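Local structure of putative lipoprotein (Pectobacterium atrosepticum SCRI1043, 3BDU) at residues S2-T14 with I42-K54. The protein is of unknown function but is a putative membrane-attached lipoprotein, of which this chain is the small, probably SH3-like DUF903 part without its signal peptide. Numbering follows the deposited sequence.
Sequences SSNYVLHTNDGRT and INRDNVKEMAKGK
Val6 and Ala51 exchange a pair of backbone hydrogen bonds (Val6 N to Ala51 O 2.8 Å, Ala51 N to Val6 O 2.9 Å), setting the register between antiparallel strands 4-9 and 47-52, the first and last of the chain, consistent with an SH3-like fold. Further along, Lys48 and Glu49 both face His8 in a classic beta bulge. His8 O takes its main bond from Lys48 N at 2.9 Å and only a weak one from Glu49 N, while His8 N donates almost straight to Glu49 O (174°).

Past the bulge, polar side chains take over. Asn10 ND2 gives a hydrogen bond to Asp45 O at 2.8 Å, with the acceptor in the amide plane, and Asn10 OD1 rests against Lys48 CB. Arg13, just after the type I turn from Thr9 to Gly12, reaches back into it: Arg13 NE forms a salt bridge with Asp11 OD1 at 3.0 Å, meeting it on the syn side, and Asn46 lies near the guanidinium edge.

On the buried side, Lys52 CG lies over one face of the Tyr5 ring, 4.0 Å from its centroid, in a CH-pi contact. The lysine chain runs out extended and bends only at its last torsion (chi4 64°), where Lys52 NZ donates a hydrogen bond to Tyr5 OH at 2.9 Å. Selenomethionine Met50 sits obliquely beside the same ring, its CE packed tightly on Leu7 CG; Pro21 touches Tyr5, Leu7 and Met50.

Lys48 and Glu49 form salt bridges with Asp11 and Arg13 of a second subunit, where residues 49-51 also pair with a strand. Within the chain, backbone bonds fix the register up to the bulge, and Lys52 serves Tyr5 twice, its methylenes covering the ring and its ammonium satisfying the hydroxyl.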
ATOM      1  N   SER A   2      15.018  25.926  17.036  1.00 52.66           N
ATOM      2  CA  SER A   2      14.133  25.257  16.038  1.00 52.14           C
ATOM      3  C   SER A   2      12.970  24.541  16.717  1.00 50.91           C
ATOM      4  O   SER A   2      13.141  23.884  17.746  1.00 51.30           O
ATOM      5  CB  SER A   2      14.948  24.263  15.204  1.00 52.68           C
ATOM      6  OG  SER A   2      15.736  23.424  16.034  1.00 54.21           O
ATOM      7  N   SER A   3      11.784  24.675  16.131  1.00 48.42           N
ATOM      8  CA  SER A   3      10.582  24.055  16.675  1.00 44.65           C
ATOM      9  C   SER A   3      10.725  22.544  16.850  1.00 41.52           C
ATOM     10  O   SER A   3      11.129  21.836  15.927  1.00 41.60           O
ATOM     11  CB  SER A   3       9.385  24.357  15.767  1.00 46.69           C
ATOM     12  OG  SER A   3       9.610  23.872  14.452  1.00 49.31           O
ATOM     13  N   ASN A   4      10.391  22.062  18.043  1.00 37.59           N
ATOM     14  CA  ASN A   4      10.467  20.639  18.344  1.00 34.28           C
ATOM     15  C   ASN A   4       9.139  19.958  18.039  1.00 30.97           C
ATOM     16  O   ASN A   4       8.087  20.595  18.027  1.00 30.46           O
ATOM     17  CB  ASN A   4      10.803  20.415  19.820  1.00 37.36           C
ATOM     18  CG  ASN A   4      12.218  20.827  20.169  1.00 40.01           C
ATOM     19  OD1 ASN A   4      13.184  20.304  19.612  1.00 41.78           O
ATOM     20  ND2 ASN A   4      12.347  21.768  21.098  1.00 42.67           N
ATOM     21  N   TYR A   5       9.202  18.659  17.799  1.00 26.01           N
ATOM     22  CA  TYR A   5       8.014  17.870  17.521  1.00 24.64           C
ATOM     23  C   TYR A   5       8.063  16.628  18.395  1.00 23.73           C
ATOM     24  O   TYR A   5       9.132  16.212  18.848  1.00 23.25           O
ATOM     25  CB  TYR A   5       7.972  17.451  16.047  1.00 23.38           C
ATOM     26  CG  TYR A   5       7.605  18.561  15.094  1.00 23.50           C
ATOM     27  CD1 TYR A   5       6.347  18.598  14.488  1.00 23.23           C
ATOM     28  CD2 TYR A   5       8.502  19.589  14.811  1.00 21.54           C
ATOM     29  CE1 TYR A   5       5.991  19.635  13.621  1.00 24.20           C
ATOM     30  CE2 TYR A   5       8.155  20.627  13.947  1.00 22.60           C
ATOM     31  CZ  TYR A   5       6.901  20.643  13.357  1.00 23.18           C
ATOM     32  OH  TYR A   5       6.563  21.663  12.506  1.00 27.71           O
ATOM     33  N   VAL A   6       6.899  16.046  18.644  1.00 22.60           N
ATOM     34  CA  VAL A   6       6.809  14.831  19.431  1.00 21.91           C
ATOM     35  C   VAL A   6       6.111  13.789  18.566  1.00 20.63           C
ATOM     36  O   VAL A   6       4.975  13.994  18.156  1.00 22.49           O
ATOM     37  CB  VAL A   6       5.967  15.021  20.708  1.00 22.96           C
ATOM     38  CG1 VAL A   6       5.869  13.695  21.444  1.00 23.60           C
ATOM     39  CG2 VAL A   6       6.593  16.087  21.615  1.00 24.53           C
ATOM     40  N   LEU A   7       6.795  12.689  18.275  1.00 20.42           N
ATOM     41  CA  LEU A   7       6.215  11.619  17.467  1.00 19.57           C
ATOM     42  C   LEU A   7       5.654  10.526  18.375  1.00 20.51           C
ATOM     43  O   LEU A   7       6.318  10.099  19.322  1.00 21.04           O
ATOM     44  CB  LEU A   7       7.270  10.979  16.554  1.00 23.46           C
ATOM     45  CG  LEU A   7       7.901  11.743  15.386  1.00 25.88           C
ATOM     46  CD1 LEU A   7       8.558  13.020  15.897  1.00 31.55           C
ATOM     47  CD2 LEU A   7       8.926  10.854  14.696  1.00 27.16           C
ATOM     48  N   HIS A   8       4.432  10.085  18.086  1.00 17.19           N
ATOM     49  CA  HIS A   8       3.800   9.012  18.844  1.00 20.55           C
ATOM     50  C   HIS A   8       3.793   7.806  17.917  1.00 20.04           C
ATOM     51  O   HIS A   8       3.234   7.859  16.824  1.00 19.59           O
ATOM     52  CB  HIS A   8       2.371   9.397  19.243  1.00 22.68           C
ATOM     53  CG  HIS A   8       2.307  10.624  20.095  1.00 26.58           C
ATOM     54  ND1 HIS A   8       2.674  11.872  19.636  1.00 29.54           N
ATOM     55  CD2 HIS A   8       1.970  10.790  21.398  1.00 29.29           C
ATOM     56  CE1 HIS A   8       2.568  12.750  20.613  1.00 30.05           C
ATOM     57  NE2 HIS A   8       2.143  12.121  21.696  1.00 28.78           N
ATOM     58  N   THR A   9       4.432   6.727  18.356  1.00 19.11           N
ATOM     59  CA  THR A   9       4.530   5.511  17.560  1.00 22.41           C
ATOM     60  C   THR A   9       3.374   4.559  17.822  1.00 26.82           C
ATOM     61  O   THR A   9       2.665   4.675  18.825  1.00 27.52           O
ATOM     62  CB  THR A   9       5.812   4.747  17.877  1.00 20.58           C
ATOM     63  OG1 THR A   9       5.700   4.189  19.188  1.00 20.38           O
ATOM     64  CG2 THR A   9       7.019   5.681  17.833  1.00 20.18           C
ATOM     65  N   ASN A  10       3.192   3.601  16.923  1.00 27.99           N
ATOM     66  CA  ASN A  10       2.120   2.640  17.100  1.00 31.11           C
ATOM     67  C   ASN A  10       2.485   1.566  18.116  1.00 32.17           C
ATOM     68  O   ASN A  10       1.756   0.591  18.287  1.00 35.86           O
ATOM     69  CB  ASN A  10       1.715   2.018  15.758  1.00 30.44           C
ATOM     70  CG  ASN A  10       0.750   2.904  14.983  1.00 31.40           C
ATOM     71  OD1 ASN A  10      -0.202   3.451  15.551  1.00 31.57           O
ATOM     72  ND2 ASN A  10       0.977   3.040  13.682  1.00 30.96           N
ATOM     73  N   ASP A  11       3.616   1.743  18.790  1.00 31.57           N
ATOM     74  CA  ASP A  11       4.023   0.793  19.817  1.00 32.76           C
ATOM     75  C   ASP A  11       4.158   1.469  21.182  1.00 31.20           C
ATOM     76  O   ASP A  11       4.953   1.047  22.023  1.00 31.67           O
ATOM     77  CB  ASP A  11       5.333   0.076  19.445  1.00 33.62           C
ATOM     78  CG  ASP A  11       6.435   1.026  19.015  1.00 34.83           C
ATOM     79  OD1 ASP A  11       6.668   2.046  19.693  1.00 33.95           O
ATOM     80  OD2 ASP A  11       7.092   0.731  17.997  1.00 37.37           O
ATOM     81  N   GLY A  12       3.383   2.530  21.384  1.00 29.59           N
ATOM     82  CA  GLY A  12       3.382   3.234  22.657  1.00 28.66           C
ATOM     83  C   GLY A  12       4.596   4.039  23.086  1.00 27.02           C
ATOM     84  O   GLY A  12       4.858   4.167  24.284  1.00 26.20           O
ATOM     85  N   ARG A  13       5.335   4.590  22.129  1.00 24.40           N
ATOM     86  CA  ARG A  13       6.503   5.401  22.450  1.00 23.63           C
ATOM     87  C   ARG A  13       6.268   6.835  22.000  1.00 23.14           C
ATOM     88  O   ARG A  13       5.461   7.089  21.110  1.00 21.81           O
ATOM     89  CB  ARG A  13       7.752   4.878  21.738  1.00 24.43           C
ATOM     90  CG  ARG A  13       8.494   3.747  22.439  1.00 25.47           C
ATOM     91  CD  ARG A  13       9.761   3.415  21.661  1.00 27.25           C
ATOM     92  NE  ARG A  13       9.427   2.981  20.307  1.00 33.44           N
ATOM     93  CZ  ARG A  13      10.206   3.141  19.243  1.00 32.80           C
ATOM     94  NH1 ARG A  13      11.387   3.734  19.351  1.00 34.40           N
ATOM     95  NH2 ARG A  13       9.795   2.708  18.061  1.00 34.25           N
ATOM     96  N   THR A  14       6.967   7.765  22.634  1.00 22.25           N
ATOM     97  CA  THR A  14       6.888   9.173  22.278  1.00 24.18           C
ATOM     98  C   THR A  14       8.341   9.547  22.056  1.00 25.05           C
ATOM     99  O   THR A  14       9.197   9.276  22.898  1.00 27.20           O
ATOM    100  CB  THR A  14       6.294  10.036  23.406  1.00 23.78           C
ATOM    101  OG1 THR A  14       7.056   9.850  24.602  1.00 27.57           O
ATOM    102  CG2 THR A  14       4.842   9.650  23.662  1.00 24.57           C
ATOM    103  N   ILE A  42      12.281   6.275  10.836  1.00 15.30           N
ATOM    104  CA  ILE A  42      11.291   5.364  11.383  1.00 14.65           C
ATOM    105  C   ILE A  42      10.250   5.037  10.317  1.00 14.77           C
ATOM    106  O   ILE A  42       9.809   5.923   9.584  1.00 15.62           O
ATOM    107  CB  ILE A  42      10.607   5.985  12.628  1.00 14.39           C
ATOM    108  CG1 ILE A  42       9.561   5.022  13.185  1.00 13.59           C
ATOM    109  CG2 ILE A  42       9.957   7.327  12.262  1.00 17.03           C
ATOM    110  CD1 ILE A  42       8.953   5.494  14.492  1.00 14.16           C
ATOM    111  N   ASN A  43       9.880   3.765  10.214  1.00 13.18           N
ATOM    112  CA  ASN A  43       8.878   3.335   9.237  1.00 13.96           C
ATOM    113  C   ASN A  43       7.593   4.166   9.405  1.00 13.00           C
ATOM    114  O   ASN A  43       7.070   4.296  10.513  1.00 13.14           O
ATOM    115  CB  ASN A  43       8.573   1.843   9.431  1.00 13.95           C
ATOM    116  CG  ASN A  43       7.762   1.253   8.284  1.00 14.50           C
ATOM    117  OD1 ASN A  43       6.687   1.753   7.948  1.00 17.86           O
ATOM    118  ND2 ASN A  43       8.273   0.182   7.682  1.00 13.78           N
ATOM    119  N   ARG A  44       7.085   4.721   8.305  1.00 13.00           N
ATOM    120  CA  ARG A  44       5.870   5.540   8.338  1.00 15.08           C
ATOM    121  C   ARG A  44       4.703   4.794   8.977  1.00 15.32           C
ATOM    122  O   ARG A  44       3.820   5.408   9.571  1.00 15.22           O
ATOM    123  CB  ARG A  44       5.455   5.954   6.916  1.00 17.62           C
ATOM    124  CG  ARG A  44       6.477   6.777   6.150  1.00 21.21           C
ATOM    125  CD  ARG A  44       6.055   6.934   4.686  1.00 26.60           C
ATOM    126  NE  ARG A  44       4.720   7.514   4.566  1.00 28.81           N
ATOM    127  CZ  ARG A  44       4.107   7.748   3.412  1.00 31.56           C
ATOM    128  NH1 ARG A  44       4.709   7.447   2.268  1.00 33.08           N
ATOM    129  NH2 ARG A  44       2.892   8.290   3.403  1.00 30.69           N
ATOM    130  N   ASP A  45       4.689   3.473   8.835  1.00 13.62           N
ATOM    131  CA  ASP A  45       3.605   2.676   9.409  1.00 17.43           C
ATOM    132  C   ASP A  45       3.653   2.626  10.933  1.00 17.52           C
ATOM    133  O   ASP A  45       2.667   2.265  11.576  1.00 18.72           O
ATOM    134  CB  ASP A  45       3.626   1.254   8.843  1.00 19.63           C
ATOM    135  CG  ASP A  45       3.371   1.226   7.348  1.00 23.98           C
ATOM    136  OD1 ASP A  45       2.572   2.061   6.875  1.00 23.99           O
ATOM    137  OD2 ASP A  45       3.957   0.367   6.648  1.00 27.11           O
ATOM    138  N   ASN A  46       4.782   3.016  11.512  1.00 15.26           N
ATOM    139  CA  ASN A  46       4.922   3.002  12.963  1.00 17.31           C
ATOM    140  C   ASN A  46       4.712   4.383  13.573  1.00 17.49           C
ATOM    141  O   ASN A  46       4.964   4.578  14.762  1.00 17.50           O
ATOM    142  CB  ASN A  46       6.299   2.478  13.376  1.00 20.21           C
ATOM    143  CG  ASN A  46       6.346   2.053  14.842  1.00 26.67           C
ATOM    144  OD1 ASN A  46       7.420   1.941  15.437  1.00 30.04           O
ATOM    145  ND2 ASN A  46       5.174   1.800  15.425  1.00 26.63           N
ATOM    146  N   VAL A  47       4.271   5.342  12.762  1.00 15.36           N
ATOM    147  CA  VAL A  47       4.024   6.691  13.258  1.00 15.91           C
ATOM    148  C   VAL A  47       2.524   6.954  13.230  1.00 18.76           C
ATOM    149  O   VAL A  47       1.912   7.079  12.161  1.00 18.42           O
ATOM    150  CB  VAL A  47       4.760   7.763  12.416  1.00 17.28           C
ATOM    151  CG1 VAL A  47       4.457   9.152  12.970  1.00 19.13           C
ATOM    152  CG2 VAL A  47       6.266   7.507  12.448  1.00 16.48           C
ATOM    153  N   LYS A  48       1.936   7.032  14.419  1.00 19.80           N
ATOM    154  CA  LYS A  48       0.504   7.260  14.559  1.00 20.75           C
ATOM    155  C   LYS A  48       0.127   8.734  14.472  1.00 20.02           C
ATOM    156  O   LYS A  48      -0.767   9.110  13.715  1.00 18.19           O
ATOM    157  CB  LYS A  48       0.026   6.685  15.896  1.00 24.23           C
ATOM    158  CG  LYS A  48      -1.464   6.815  16.139  1.00 28.31           C
ATOM    159  CD  LYS A  48      -1.859   6.142  17.444  1.00 31.39           C
ATOM    160  CE  LYS A  48      -3.374   6.121  17.617  1.00 34.93           C
ATOM    161  NZ  LYS A  48      -3.784   5.503  18.912  1.00 37.76           N
ATOM    162  N   GLU A  49       0.800   9.561  15.264  1.00 21.33           N
ATOM    163  CA  GLU A  49       0.519  10.991  15.295  1.00 23.00           C
ATOM    164  C   GLU A  49       1.790  11.776  15.558  1.00 22.59           C
ATOM    165  O   GLU A  49       2.811  11.217  15.969  1.00 21.31           O
ATOM    166  CB  GLU A  49      -0.480  11.316  16.408  1.00 25.09           C
ATOM    167  CG  GLU A  49      -1.735  10.482  16.403  1.00 30.54           C
ATOM    168  CD  GLU A  49      -2.592  10.746  17.626  1.00 32.56           C
ATOM    169  OE1 GLU A  49      -3.283  11.785  17.660  1.00 32.69           O
ATOM    170  OE2 GLU A  49      -2.561   9.916  18.558  1.00 34.49           O
HETATM  171  N   MSE A  50       1.705  13.082  15.356  1.00 21.66           N
HETATM  172  CA  MSE A  50       2.843  13.957  15.563  1.00 25.14           C
HETATM  173  C   MSE A  50       2.349  15.314  16.045  1.00 23.51           C
HETATM  174  O   MSE A  50       1.497  15.930  15.413  1.00 22.63           O
HETATM  175  CB  MSE A  50       3.599  14.103  14.250  1.00 27.70           C
HETATM  176  CG  MSE A  50       4.947  14.753  14.361  1.00 35.93           C
HETATM  177 SE   MSE A  50       5.792  14.704  12.632  1.00 46.81          SE
HETATM  178  CE  MSE A  50       6.227  12.829  12.575  1.00 39.32           C
ATOM    179  N   ALA A  51       2.891  15.776  17.164  1.00 23.54           N
ATOM    180  CA  ALA A  51       2.491  17.056  17.730  1.00 25.85           C
ATOM    181  C   ALA A  51       3.634  18.066  17.699  1.00 27.34           C
ATOM    182  O   ALA A  51       4.772  17.738  18.035  1.00 26.29           O
ATOM    183  CB  ALA A  51       2.007  16.853  19.165  1.00 27.55           C
ATOM    184  N   LYS A  52       3.326  19.288  17.281  1.00 28.76           N
ATOM    185  CA  LYS A  52       4.322  20.348  17.214  1.00 32.63           C
ATOM    186  C   LYS A  52       4.406  21.037  18.577  1.00 34.62           C
ATOM    187  O   LYS A  52       3.439  21.649  19.031  1.00 32.89           O
ATOM    188  CB  LYS A  52       3.937  21.367  16.138  1.00 32.23           C
ATOM    189  CG  LYS A  52       4.962  22.469  15.933  1.00 33.26           C
ATOM    190  CD  LYS A  52       4.461  23.490  14.920  1.00 35.27           C
ATOM    191  CE  LYS A  52       5.485  24.583  14.672  1.00 35.68           C
ATOM    192  NZ  LYS A  52       6.727  24.047  14.064  1.00 37.16           N
ATOM    193  N   GLY A  53       5.564  20.926  19.220  1.00 38.56           N
ATOM    194  CA  GLY A  53       5.761  21.527  20.530  1.00 42.95           C
ATOM    195  C   GLY A  53       6.528  20.586  21.445  1.00 45.61           C
ATOM    196  O   GLY A  53       7.087  19.590  20.981  1.00 45.65           O
ATOM    197  N   LYS A  54       6.554  20.888  22.742  1.00 47.84           N
ATOM    198  CA  LYS A  54       7.265  20.051  23.708  1.00 49.82           C
ATOM    199  C   LYS A  54       6.395  18.944  24.306  1.00 51.21           C
ATOM    200  O   LYS A  54       6.553  18.654  25.513  1.00 52.10           O
ATOM    201  CB  LYS A  54       7.842  20.927  24.831  1.00 50.75           C
ATOM    202  CG  LYS A  54       6.878  21.982  25.380  1.00 52.00           C
ATOM    203  CD  LYS A  54       5.823  21.394  26.312  1.00 52.99           C
ATOM    204  CE  LYS A  54       6.439  20.941  27.634  1.00 54.80           C
ATOM    205  NZ  LYS A  54       5.430  20.348  28.560  1.00 54.56           N
TER